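Local coordinates for glycosyl hydrolase family 2, TIM barrel domain protein (Parabacteroides merdae ATCC 43184, PDB 6DXU) that probably hydrolyses beta-D-glucuronides to release glucuronic acid, as a beta-glucuronidase of glycoside hydrolase family 2 from a human gut bacterium, at residues H72-E77 / C168-D173; E77-P82 / N185-L190; M176-S179 / D183-I186. One frame throughout, in Å; residues are numbered along the deposited sequence.

Contact 1 (H72-E77 / C168-D173); sequences HCFNAE and CDNSRD. With NA (sodium ion), chain O.
Within the sugar-binding domain, a jelly-roll beta sandwich in this family, Phe74 and Asn75 at the middle of a type I beta turn (Cys73 to Ala76) meet Cys168 and Asn170, where strand 162-169 runs out into loop. The phenyl ring meets the strand edge-on: its CZ lies 3.4 Å from Cys168 O, which sits in the ring plane, and 3.8 Å from Cys168 CB. Phe74 CG stands beside its own backbone N (chi1 -64°), which sends the ring toward the strand. Farther along the same rim, Phe74 CD2 approaches Asn170 OD1 to 3.6 Å, with ring and amide planes 78° apart. An aromatic suits this place because its weakly positive C-H edge can lie against carbonyl oxygens; an alanine here would probably open a gap beside Cys168 CB and leave both oxygens without that edge. The two asparagine amides merely touch, their polar ends being used elsewhere: Asn170 OD1 accepts from Gly89 N and its ND2 donates to Ile186 O, while Asn75 ND2 donates to Asp78 OD1 and Tyr87 O. Flanking Asn170, Asp169 OD1 closes an Asx turn, accepting from Ser171 N at 2.9 Å and also from Ser171 OG at 2.5 Å.

Contact 2 (E77-P82 / N185-L190); sequences EDAVDP and NIYGGL. With NA (sodium ion), chain N.
Ala79 and Asn185, their CA atoms 7.3 Å apart, mark the nearest approach of two segments that are neither helix nor strand. Segment 77-82 coils tightly, with Asp81 N donating to Glu77 O at 3.1 Å, and this curl brings Asp78 O and Asp81 O round to one sodium ion. Val84 O and a water complete the four ligands found. Segment 185-190 is more extended.

One methyl group makes the direct contact. Ala79 CB points at the other segment and lies 3.6 Å from Asn185 ND2; it also meets the rim of Tyr187, in the ring plane, 3.8 Å from CE1. A small residue fits, since a methyl fills the notch between amide and phenol. Asn185 also covers Tyr187 from above, its CB 3.4 Å over one ring face and offset toward the rim. With Asn185 CG beside its backbone N (chi1 -64°), the amide reaches over toward the phenol oxygen, although the bond from ND2 to Tyr187 OH is weak and bent (129°). Stronger partners lie outside: Ser597 OG for Asn185 ND2 and Asp335 OD1 for Tyr187 OH.

A water joins the segments, donating to Ala79 O and to Asn185 OD1, each at 2.7 Å. The buried Asn185 amide thus has a partner at both its oxygen and its nitrogen, which probably fixes which way round it is turned, and the polar link between the segments passes through a water rather than a direct bond.

Contact 3 (M176-S179 / D183-I186); sequences MIPS and DFNI. With NA (sodium ion), chain O.
Pro178 packs against Phe184 and Ile186 where the long connection between strands 162-169 and 194-199 of the jelly-roll sugar-binding domain doubles back on itself around a sodium site. Three residues separate the two segments, so this is a local fold of the loop.

The apolar contacts come first. The proline ring presents two atoms: CB lies 3.9 Å from Phe184 CZ, and CG lies 3.8 Å from Ile186 CD1. Phe184 CG sits between its backbone N and carbonyl carbon (chi1 63°), a choice that turns the far end of the ring to the proline, which it meets obliquely. Ile186 instead slides past Pro178 in the opposite direction, with CG1 beside its backbone N (chi1 -54°), carrying CD1 onto the backbone. A rigid proline ring offers a fixed surface to both, and the CG1-CD1 arm of isoleucine is long enough to cover ring and backbone at once.

Metal coordination holds the first segment. Met176 O and Pro178 O bind the sodium ion at 2.4 and 2.5 Å, and Asp173 O and two waters make up five ligands. The peptide bond before Pro178 is cis, a geometry proline accommodates readily, and it bends the chain between the two coordinating carbonyls.

Polar bonds tie the loop to its surroundings: Ser179 OG bonds to Asp436 OD2, Asp183 makes a salt bridge to Arg601 NH2, and Ile177 N donates to Gln404 OE1 on helix 399-416. Separately, the Ile177 side chain packs on that helix, so the sodium loop rests on part of the TIM barrel domain.

Back at the contact, the Ile186 CD1 methyl lies against two successive carbonyl oxygens, 3.5 Å from Pro178 O, itself a sodium ligand, and 3.6 Å from Ser179 O.

All three contacts are buried and lie in the sugar-binding domain, contacts 1 and 2 about 6 Å apart between centres. Contact 1 reaches a strand end, whereas contacts 2 and 3 join loops only. Contacts 1 and 2 share Glu77 and are stitched together by a probable backbone hydrogen bond from Phe74 N to Gly188 O; contacts 2 and 3 share Asn185 and Ile186. The Asn170 to Ile186 bond ties contact 1 to both others. Contacts 1 and 3 feed one sodium ion and share its two waters, while contact 2 has its own. Their chemistry runs from aromatic edge against carbonyls, through a water bridge, to largely apolar packing against a metal-bound backbone.

Contact 1 (H72-E77 / C168-D173)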
ATOM      1  N   HIS D  72      -8.410 -22.861  24.367  1.00 15.87           N
ATOM      2  CA  HIS D  72      -7.094 -23.436  24.151  1.00 15.80           C
ATOM      3  C   HIS D  72      -6.065 -22.326  24.128  1.00 19.57           C
ATOM      4  O   HIS D  72      -6.319 -21.249  23.572  1.00 17.73           O
ATOM      5  CB  HIS D  72      -7.044 -24.195  22.824  1.00 17.41           C
ATOM      6  CG  HIS D  72      -5.674 -24.693  22.465  1.00 18.00           C
ATOM      7  ND1 HIS D  72      -4.809 -23.989  21.655  1.00 18.39           N
ATOM      8  CD2 HIS D  72      -5.026 -25.828  22.813  1.00 19.99           C
ATOM      9  CE1 HIS D  72      -3.693 -24.680  21.503  1.00 18.46           C
ATOM     10  NE2 HIS D  72      -3.793 -25.796  22.207  1.00 18.64           N
ATOM     11  N   CYS D  73      -4.889 -22.609  24.685  1.00 17.60           N
ATOM     12  CA  CYS D  73      -3.782 -21.662  24.697  1.00 18.45           C
ATOM     13  C   CYS D  73      -2.537 -22.331  24.128  1.00 21.97           C
ATOM     14  O   CYS D  73      -2.234 -23.485  24.477  1.00 17.64           O
ATOM     15  CB  CYS D  73      -3.532 -21.151  26.124  1.00 16.97           C
ATOM     16  SG  CYS D  73      -2.167 -19.983  26.231  1.00 18.83           S
ATOM     17  N   PHE D  74      -1.827 -21.612  23.237  1.00 16.75           N
ATOM     18  CA  PHE D  74      -0.588 -22.133  22.657  1.00 18.28           C
ATOM     19  C   PHE D  74       0.376 -22.618  23.726  1.00 21.15           C
ATOM     20  O   PHE D  74       1.187 -23.516  23.474  1.00 20.09           O
ATOM     21  CB  PHE D  74       0.173 -21.058  21.862  1.00 18.98           C
ATOM     22  CG  PHE D  74      -0.527 -20.521  20.639  1.00 18.14           C
ATOM     23  CD1 PHE D  74      -1.702 -21.068  20.163  1.00 17.92           C
ATOM     24  CD2 PHE D  74       0.056 -19.467  19.931  1.00 18.33           C
ATOM     25  CE1 PHE D  74      -2.306 -20.553  19.018  1.00 18.78           C
ATOM     26  CE2 PHE D  74      -0.534 -18.957  18.778  1.00 17.95           C
ATOM     27  CZ  PHE D  74      -1.716 -19.502  18.325  1.00 17.41           C
ATOM     28  N   ASN D  75       0.329 -22.002  24.905  1.00 18.14           N
ATOM     29  CA  ASN D  75       1.397 -22.058  25.891  1.00 17.17           C
ATOM     30  C   ASN D  75       1.002 -22.843  27.133  1.00 18.15           C
ATOM     31  O   ASN D  75       1.581 -22.628  28.203  1.00 17.53           O
ATOM     32  CB  ASN D  75       1.787 -20.637  26.272  1.00 15.81           C
ATOM     33  CG  ASN D  75       2.055 -19.783  25.050  1.00 20.35           C
ATOM     34  OD1 ASN D  75       1.269 -18.894  24.703  1.00 15.67           O
ATOM     35  ND2 ASN D  75       3.160 -20.062  24.382  1.00 17.48           N
ATOM     36  N   ALA D  76       0.022 -23.740  27.003  1.00 16.12           N
ATOM     37  CA  ALA D  76      -0.466 -24.498  28.156  1.00 20.04           C
ATOM     38  C   ALA D  76       0.666 -25.211  28.869  1.00 23.98           C
ATOM     39  O   ALA D  76       0.650 -25.340  30.100  1.00 24.65           O
ATOM     40  CB  ALA D  76      -1.527 -25.501  27.707  1.00 18.82           C
ATOM     41  N   GLU D  77       1.656 -25.670  28.118  1.00 20.63           N
ATOM     42  CA  GLU D  77       2.795 -26.363  28.690  1.00 21.49           C
ATOM     43  C   GLU D  77       4.095 -25.581  28.613  1.00 22.15           C
ATOM     44  O   GLU D  77       4.872 -25.596  29.582  1.00 21.81           O
ATOM     45  CB  GLU D  77       2.946 -27.728  28.008  1.00 26.76           C
ATOM     46  CG  GLU D  77       3.912 -28.638  28.690  1.00 40.78           C
ATOM     47  CD  GLU D  77       3.565 -30.111  28.489  1.00 48.08           C
ATOM     48  OE1 GLU D  77       2.745 -30.423  27.590  1.00 53.62           O
ATOM     49  OE2 GLU D  77       4.129 -30.954  29.224  1.00 39.48           O
ATOM     50  N   CYS D 168      -4.246 -17.230  14.995  1.00 17.62           N
ATOM     51  CA  CYS D 168      -3.914 -16.397  16.141  1.00 15.13           C
ATOM     52  C   CYS D 168      -2.406 -16.222  16.186  1.00 18.70           C
ATOM     53  O   CYS D 168      -1.654 -17.129  15.829  1.00 20.68           O
ATOM     54  CB  CYS D 168      -4.403 -17.002  17.485  1.00 16.59           C
ATOM     55  SG  CYS D 168      -6.188 -17.023  17.662  1.00 19.30           S
ATOM     56  N   ASP D 169      -1.962 -15.056  16.643  1.00 18.20           N
ATOM     57  CA  ASP D 169      -0.550 -14.713  16.556  1.00 20.08           C
ATOM     58  C   ASP D 169      -0.171 -13.938  17.807  1.00 16.73           C
ATOM     59  O   ASP D 169      -0.699 -12.848  18.049  1.00 18.21           O
ATOM     60  CB  ASP D 169      -0.301 -13.895  15.270  1.00 17.68           C
ATOM     61  CG  ASP D 169       1.176 -13.646  14.977  1.00 26.25           C
ATOM     62  OD1 ASP D 169       2.039 -14.028  15.773  1.00 28.56           O
ATOM     63  OD2 ASP D 169       1.475 -13.055  13.911  1.00 34.88           O
ATOM     64  N   ASN D 170       0.712 -14.499  18.618  1.00 17.13           N
ATOM     65  CA  ASN D 170       1.273 -13.756  19.739  1.00 16.92           C
ATOM     66  C   ASN D 170       2.761 -13.505  19.535  1.00 17.16           C
ATOM     67  O   ASN D 170       3.526 -13.497  20.498  1.00 18.63           O
ATOM     68  CB  ASN D 170       0.996 -14.457  21.079  1.00 17.73           C
ATOM     69  CG  ASN D 170       1.769 -15.765  21.248  1.00 17.74           C
ATOM     70  OD1 ASN D 170       2.013 -16.485  20.280  1.00 18.39           O
ATOM     71  ND2 ASN D 170       2.129 -16.089  22.494  1.00 17.76           N
ATOM     72  N   SER D 171       3.183 -13.300  18.282  1.00 17.84           N
ATOM     73  CA  SER D 171       4.550 -12.873  18.025  1.00 17.40           C
ATOM     74  C   SER D 171       4.869 -11.660  18.881  1.00 15.96           C
ATOM     75  O   SER D 171       4.003 -10.811  19.132  1.00 16.86           O
ATOM     76  CB  SER D 171       4.751 -12.509  16.539  1.00 18.62           C
ATOM     77  OG  SER D 171       4.524 -13.625  15.691  1.00 20.28           O
ATOM     78  N   ARG D 172       6.113 -11.591  19.342  1.00 15.96           N
ATOM     79  CA  ARG D 172       6.602 -10.383  19.988  1.00 17.61           C
ATOM     80  C   ARG D 172       6.433  -9.202  19.039  1.00 18.90           C
ATOM     81  O   ARG D 172       6.630  -9.331  17.828  1.00 15.87           O
ATOM     82  CB  ARG D 172       8.079 -10.551  20.360  1.00 20.15           C
ATOM     83  CG  ARG D 172       8.340 -11.663  21.340  1.00 17.88           C
ATOM     84  CD  ARG D 172       9.823 -11.880  21.522  1.00 19.34           C
ATOM     85  NE  ARG D 172      10.440 -10.867  22.383  1.00 20.21           N
ATOM     86  CZ  ARG D 172      10.486 -10.932  23.709  1.00 18.00           C
ATOM     87  NH1 ARG D 172       9.926 -11.953  24.358  1.00 17.90           N
ATOM     88  NH2 ARG D 172      11.118  -9.981  24.389  1.00 17.86           N
ATOM     89  N   ASP D 173       6.054  -8.048  19.587  1.00 19.50           N
ATOM     90  CA  ASP D 173       5.827  -6.872  18.747  1.00 17.82           C
ATOM     91  C   ASP D 173       5.988  -5.640  19.628  1.00 18.68           C
ATOM     92  O   ASP D 173       5.149  -5.393  20.496  1.00 18.23           O
ATOM     93  CB  ASP D 173       4.439  -6.940  18.121  1.00 19.11           C
ATOM     94  CG  ASP D 173       4.154  -5.798  17.163  1.00 24.22           C
ATOM     95  OD1 ASP D 173       4.955  -4.834  17.077  1.00 20.22           O
ATOM     96  OD2 ASP D 173       3.091  -5.878  16.506  1.00 19.91           O
TER
HETATM   97 NA    NA O 904       4.510  -5.869  22.720  1.00 21.18          NA
HETATM   98  O   HOH W   1       4.740  -8.184  22.268  1.00 19.78           O
HETATM   99  O   HOH W   2       6.803  -5.579  23.505  1.00 17.62           O

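Contact 2 (E77-P82 / N185-L190)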
ATOM      1  N   GLU D  77       1.656 -25.670  28.118  1.00 20.63           N
ATOM      2  CA  GLU D  77       2.795 -26.363  28.690  1.00 21.49           C
ATOM      3  C   GLU D  77       4.095 -25.581  28.613  1.00 22.15           C
ATOM      4  O   GLU D  77       4.872 -25.596  29.582  1.00 21.81           O
ATOM      5  CB  GLU D  77       2.946 -27.728  28.008  1.00 26.76           C
ATOM      6  CG  GLU D  77       3.912 -28.638  28.690  1.00 40.78           C
ATOM      7  CD  GLU D  77       3.565 -30.111  28.489  1.00 48.08           C
ATOM      8  OE1 GLU D  77       2.745 -30.423  27.590  1.00 53.62           O
ATOM      9  OE2 GLU D  77       4.129 -30.954  29.224  1.00 39.48           O
ATOM     10  N   ASP D  78       4.374 -24.884  27.502  1.00 19.32           N
ATOM     11  CA  ASP D  78       5.719 -24.347  27.348  1.00 18.06           C
ATOM     12  C   ASP D  78       5.953 -23.066  28.149  1.00 20.73           C
ATOM     13  O   ASP D  78       7.112 -22.656  28.294  1.00 22.76           O
ATOM     14  CB  ASP D  78       6.066 -24.142  25.856  1.00 17.50           C
ATOM     15  CG  ASP D  78       5.324 -22.968  25.184  1.00 24.32           C
ATOM     16  OD1 ASP D  78       4.523 -22.242  25.806  1.00 20.99           O
ATOM     17  OD2 ASP D  78       5.582 -22.763  23.978  1.00 19.20           O
ATOM     18  N   ALA D  79       4.908 -22.441  28.703  1.00 18.44           N
ATOM     19  CA  ALA D  79       5.139 -21.264  29.544  1.00 22.65           C
ATOM     20  C   ALA D  79       5.920 -21.630  30.801  1.00 21.30           C
ATOM     21  O   ALA D  79       6.782 -20.866  31.245  1.00 23.67           O
ATOM     22  CB  ALA D  79       3.817 -20.598  29.917  1.00 20.31           C
ATOM     23  N   VAL D  80       5.643 -22.795  31.386  1.00 18.93           N
ATOM     24  CA  VAL D  80       6.331 -23.210  32.607  1.00 20.35           C
ATOM     25  C   VAL D  80       7.343 -24.311  32.366  1.00 23.55           C
ATOM     26  O   VAL D  80       8.116 -24.628  33.287  1.00 25.32           O
ATOM     27  CB  VAL D  80       5.336 -23.642  33.709  1.00 20.82           C
ATOM     28  CG1 VAL D  80       4.502 -22.455  34.166  1.00 19.91           C
ATOM     29  CG2 VAL D  80       4.434 -24.783  33.232  1.00 18.65           C
ATOM     30  N   ASP D  81       7.398 -24.881  31.169  1.00 22.81           N
ATOM     31  CA  ASP D  81       8.440 -25.856  30.888  1.00 22.96           C
ATOM     32  C   ASP D  81       9.791 -25.220  31.159  1.00 20.44           C
ATOM     33  O   ASP D  81      10.093 -24.150  30.608  1.00 21.67           O
ATOM     34  CB  ASP D  81       8.389 -26.362  29.450  1.00 21.11           C
ATOM     35  CG  ASP D  81       9.372 -27.511  29.220  1.00 27.50           C
ATOM     36  OD1 ASP D  81      10.582 -27.241  29.081  1.00 24.65           O
ATOM     37  OD2 ASP D  81       8.939 -28.684  29.271  1.00 39.90           O
ATOM     38  N   PRO D  82      10.629 -25.831  31.998  1.00 21.59           N
ATOM     39  CA  PRO D  82      11.847 -25.142  32.446  1.00 22.23           C
ATOM     40  C   PRO D  82      12.925 -25.003  31.381  1.00 22.00           C
ATOM     41  O   PRO D  82      13.883 -24.253  31.609  1.00 28.06           O
ATOM     42  CB  PRO D  82      12.339 -26.028  33.606  1.00 24.28           C
ATOM     43  CG  PRO D  82      11.839 -27.418  33.245  1.00 22.87           C
ATOM     44  CD  PRO D  82      10.456 -27.147  32.648  1.00 23.40           C
ATOM     45  N   ASN D 185       3.038 -13.743  30.872  1.00 19.99           N
ATOM     46  CA  ASN D 185       3.089 -14.245  29.506  1.00 22.63           C
ATOM     47  C   ASN D 185       2.076 -13.531  28.634  1.00 20.00           C
ATOM     48  O   ASN D 185       0.910 -13.374  29.019  1.00 21.31           O
ATOM     49  CB  ASN D 185       2.796 -15.740  29.465  1.00 18.96           C
ATOM     50  CG  ASN D 185       3.835 -16.545  30.197  1.00 20.88           C
ATOM     51  OD1 ASN D 185       4.996 -16.545  29.826  1.00 19.05           O
ATOM     52  ND2 ASN D 185       3.419 -17.230  31.240  1.00 20.18           N
ATOM     53  N   ILE D 186       2.520 -13.144  27.441  1.00 18.76           N
ATOM     54  CA  ILE D 186       1.635 -12.587  26.417  1.00 16.70           C
ATOM     55  C   ILE D 186       1.168 -13.781  25.595  1.00 15.36           C
ATOM     56  O   ILE D 186       1.782 -14.176  24.594  1.00 15.72           O
ATOM     57  CB  ILE D 186       2.334 -11.525  25.578  1.00 17.66           C
ATOM     58  CG1 ILE D 186       2.913 -10.463  26.516  1.00 18.25           C
ATOM     59  CG2 ILE D 186       1.338 -10.875  24.598  1.00 14.63           C
ATOM     60  CD1 ILE D 186       3.716  -9.396  25.786  1.00 20.07           C
ATOM     61  N   TYR D 187       0.080 -14.374  26.042  1.00 17.40           N
ATOM     62  CA  TYR D 187      -0.320 -15.698  25.593  1.00 17.27           C
ATOM     63  C   TYR D 187      -0.924 -15.652  24.196  1.00 17.39           C
ATOM     64  O   TYR D 187      -1.380 -14.609  23.715  1.00 17.80           O
ATOM     65  CB  TYR D 187      -1.331 -16.282  26.568  1.00 18.08           C
ATOM     66  CG  TYR D 187      -0.748 -16.924  27.799  1.00 20.74           C
ATOM     67  CD1 TYR D 187       0.311 -17.839  27.703  1.00 20.49           C
ATOM     68  CD2 TYR D 187      -1.307 -16.686  29.060  1.00 21.01           C
ATOM     69  CE1 TYR D 187       0.817 -18.474  28.847  1.00 20.99           C
ATOM     70  CE2 TYR D 187      -0.810 -17.328  30.216  1.00 20.76           C
ATOM     71  CZ  TYR D 187       0.244 -18.210  30.094  1.00 21.81           C
ATOM     72  OH  TYR D 187       0.740 -18.839  31.211  1.00 19.91           O
ATOM     73  N   GLY D 188      -0.953 -16.812  23.546  1.00 18.28           N
ATOM     74  CA  GLY D 188      -1.512 -16.928  22.212  1.00 21.31           C
ATOM     75  C   GLY D 188      -2.631 -17.948  22.176  1.00 18.03           C
ATOM     76  O   GLY D 188      -2.629 -18.914  22.946  1.00 16.38           O
ATOM     77  N   GLY D 189      -3.604 -17.711  21.297  1.00 17.82           N
ATOM     78  CA  GLY D 189      -4.600 -18.704  20.941  1.00 15.21           C
ATOM     79  C   GLY D 189      -6.015 -18.303  21.323  1.00 18.42           C
ATOM     80  O   GLY D 189      -6.279 -17.212  21.830  1.00 16.88           O
ATOM     81  N   LEU D 190      -6.935 -19.237  21.068  1.00 18.18           N
ATOM     82  CA  LEU D 190      -8.364 -19.047  21.336  1.00 19.58           C
ATOM     83  C   LEU D 190      -8.640 -19.398  22.799  1.00 18.07           C
ATOM     84  O   LEU D 190      -9.325 -20.370  23.136  1.00 17.29           O
ATOM     85  CB  LEU D 190      -9.200 -19.894  20.379  1.00 17.52           C
ATOM     86  CG  LEU D 190      -9.196 -19.436  18.906  1.00 18.45           C
ATOM     87  CD1 LEU D 190      -9.936 -20.426  17.976  1.00 18.16           C
ATOM     88  CD2 LEU D 190      -9.790 -18.040  18.764  1.00 16.96           C
TER
HETATM   89 NA    NA N 903       9.283 -21.684  29.660  1.00 22.11          NA
HETATM   90  O   HOH W   3       7.045 -18.308  30.288  1.00 23.12           O
HETATM   91  O   HOH W   4       9.132 -18.992  28.904  1.00 21.68           O

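Contact 3 (M176-S179 / D183-I186)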
ATOM      1  N   MET D 176       2.995  -3.130  19.818  1.00 18.94           N
ATOM      2  CA  MET D 176       1.729  -3.653  20.300  1.00 19.14           C
ATOM      3  C   MET D 176       1.798  -3.748  21.819  1.00 20.01           C
ATOM      4  O   MET D 176       2.839  -4.133  22.365  1.00 18.17           O
ATOM      5  CB  MET D 176       1.452  -5.043  19.685  1.00 20.90           C
ATOM      6  CG  MET D 176       0.136  -5.694  20.124  1.00 17.30           C
ATOM      7  SD  MET D 176       0.032  -7.426  19.566  1.00 20.78           S
ATOM      8  CE  MET D 176       1.138  -8.237  20.742  1.00 21.01           C
ATOM      9  N   ILE D 177       0.719  -3.359  22.501  1.00 17.76           N
ATOM     10  CA  ILE D 177       0.682  -3.544  23.952  1.00 17.97           C
ATOM     11  C   ILE D 177       0.030  -4.891  24.234  1.00 16.68           C
ATOM     12  O   ILE D 177      -0.824  -5.330  23.446  1.00 19.40           O
ATOM     13  CB  ILE D 177      -0.057  -2.407  24.673  1.00 16.03           C
ATOM     14  CG1 ILE D 177      -1.523  -2.320  24.239  1.00 17.27           C
ATOM     15  CG2 ILE D 177       0.672  -1.094  24.426  1.00 15.78           C
ATOM     16  CD1 ILE D 177      -2.389  -1.363  25.138  1.00 18.56           C
ATOM     17  N   PRO D 178       0.419  -5.601  25.316  1.00 15.74           N
ATOM     18  CA  PRO D 178       1.444  -5.203  26.293  1.00 15.63           C
ATOM     19  C   PRO D 178       2.880  -5.437  25.817  1.00 19.87           C
ATOM     20  O   PRO D 178       3.111  -6.053  24.773  1.00 18.44           O
ATOM     21  CB  PRO D 178       1.164  -6.127  27.485  1.00 18.08           C
ATOM     22  CG  PRO D 178       0.668  -7.380  26.845  1.00 17.49           C
ATOM     23  CD  PRO D 178      -0.156  -6.920  25.650  1.00 16.83           C
ATOM     24  N   SER D 179       3.823  -4.953  26.619  1.00 19.00           N
ATOM     25  CA  SER D 179       5.248  -5.096  26.353  1.00 19.23           C
ATOM     26  C   SER D 179       5.761  -6.445  26.838  1.00 18.04           C
ATOM     27  O   SER D 179       5.361  -6.931  27.903  1.00 16.98           O
ATOM     28  CB  SER D 179       6.014  -3.980  27.067  1.00 20.24           C
ATOM     29  OG  SER D 179       7.406  -4.248  27.082  1.00 20.41           O
ATOM     30  N   ASP D 183       5.889  -8.707  33.401  1.00 17.06           N
ATOM     31  CA  ASP D 183       6.048  -9.879  34.273  1.00 20.44           C
ATOM     32  C   ASP D 183       4.889 -10.859  34.125  1.00 21.31           C
ATOM     33  O   ASP D 183       4.365 -11.370  35.118  1.00 22.16           O
ATOM     34  CB  ASP D 183       6.196  -9.402  35.720  1.00 18.88           C
ATOM     35  CG  ASP D 183       6.587 -10.526  36.706  1.00 25.93           C
ATOM     36  OD1 ASP D 183       7.312 -11.477  36.325  1.00 21.32           O
ATOM     37  OD2 ASP D 183       6.146 -10.451  37.876  1.00 25.26           O
ATOM     38  N   PHE D 184       4.448 -11.123  32.894  1.00 19.49           N
ATOM     39  CA  PHE D 184       3.439 -12.148  32.641  1.00 18.64           C
ATOM     40  C   PHE D 184       3.561 -12.562  31.183  1.00 21.08           C
ATOM     41  O   PHE D 184       4.133 -11.838  30.366  1.00 18.37           O
ATOM     42  CB  PHE D 184       2.008 -11.675  32.974  1.00 17.65           C
ATOM     43  CG  PHE D 184       1.508 -10.505  32.135  1.00 20.15           C
ATOM     44  CD1 PHE D 184       1.751  -9.195  32.530  1.00 20.83           C
ATOM     45  CD2 PHE D 184       0.769 -10.722  30.979  1.00 20.02           C
ATOM     46  CE1 PHE D 184       1.284  -8.128  31.778  1.00 19.17           C
ATOM     47  CE2 PHE D 184       0.303  -9.649  30.205  1.00 20.79           C
ATOM     48  CZ  PHE D 184       0.566  -8.354  30.609  1.00 19.80           C
ATOM     49  N   ASN D 185       3.038 -13.743  30.872  1.00 19.99           N
ATOM     50  CA  ASN D 185       3.089 -14.245  29.506  1.00 22.63           C
ATOM     51  C   ASN D 185       2.076 -13.531  28.634  1.00 20.00           C
ATOM     52  O   ASN D 185       0.910 -13.374  29.019  1.00 21.31           O
ATOM     53  CB  ASN D 185       2.796 -15.740  29.465  1.00 18.96           C
ATOM     54  CG  ASN D 185       3.835 -16.545  30.197  1.00 20.88           C
ATOM     55  OD1 ASN D 185       4.996 -16.545  29.826  1.00 19.05           O
ATOM     56  ND2 ASN D 185       3.419 -17.230  31.240  1.00 20.18           N
ATOM     57  N   ILE D 186       2.520 -13.144  27.441  1.00 18.76           N
ATOM     58  CA  ILE D 186       1.635 -12.587  26.417  1.00 16.70           C
ATOM     59  C   ILE D 186       1.168 -13.781  25.595  1.00 15.36           C
ATOM     60  O   ILE D 186       1.782 -14.176  24.594  1.00 15.72           O
ATOM     61  CB  ILE D 186       2.334 -11.525  25.578  1.00 17.66           C
ATOM     62  CG1 ILE D 186       2.913 -10.463  26.516  1.00 18.25           C
ATOM     63  CG2 ILE D 186       1.338 -10.875  24.598  1.00 14.63           C
ATOM     64  CD1 ILE D 186       3.716  -9.396  25.786  1.00 20.07           C
TER
HETATM   65 NA    NA O 904       4.510  -5.869  22.720  1.00 21.18          NA
HETATM   66  O   HOH W   2       6.803  -5.579  23.505  1.00 17.62           O
HETATM   67  O   HOH W   1       4.740  -8.184  22.268  1.00 19.78           O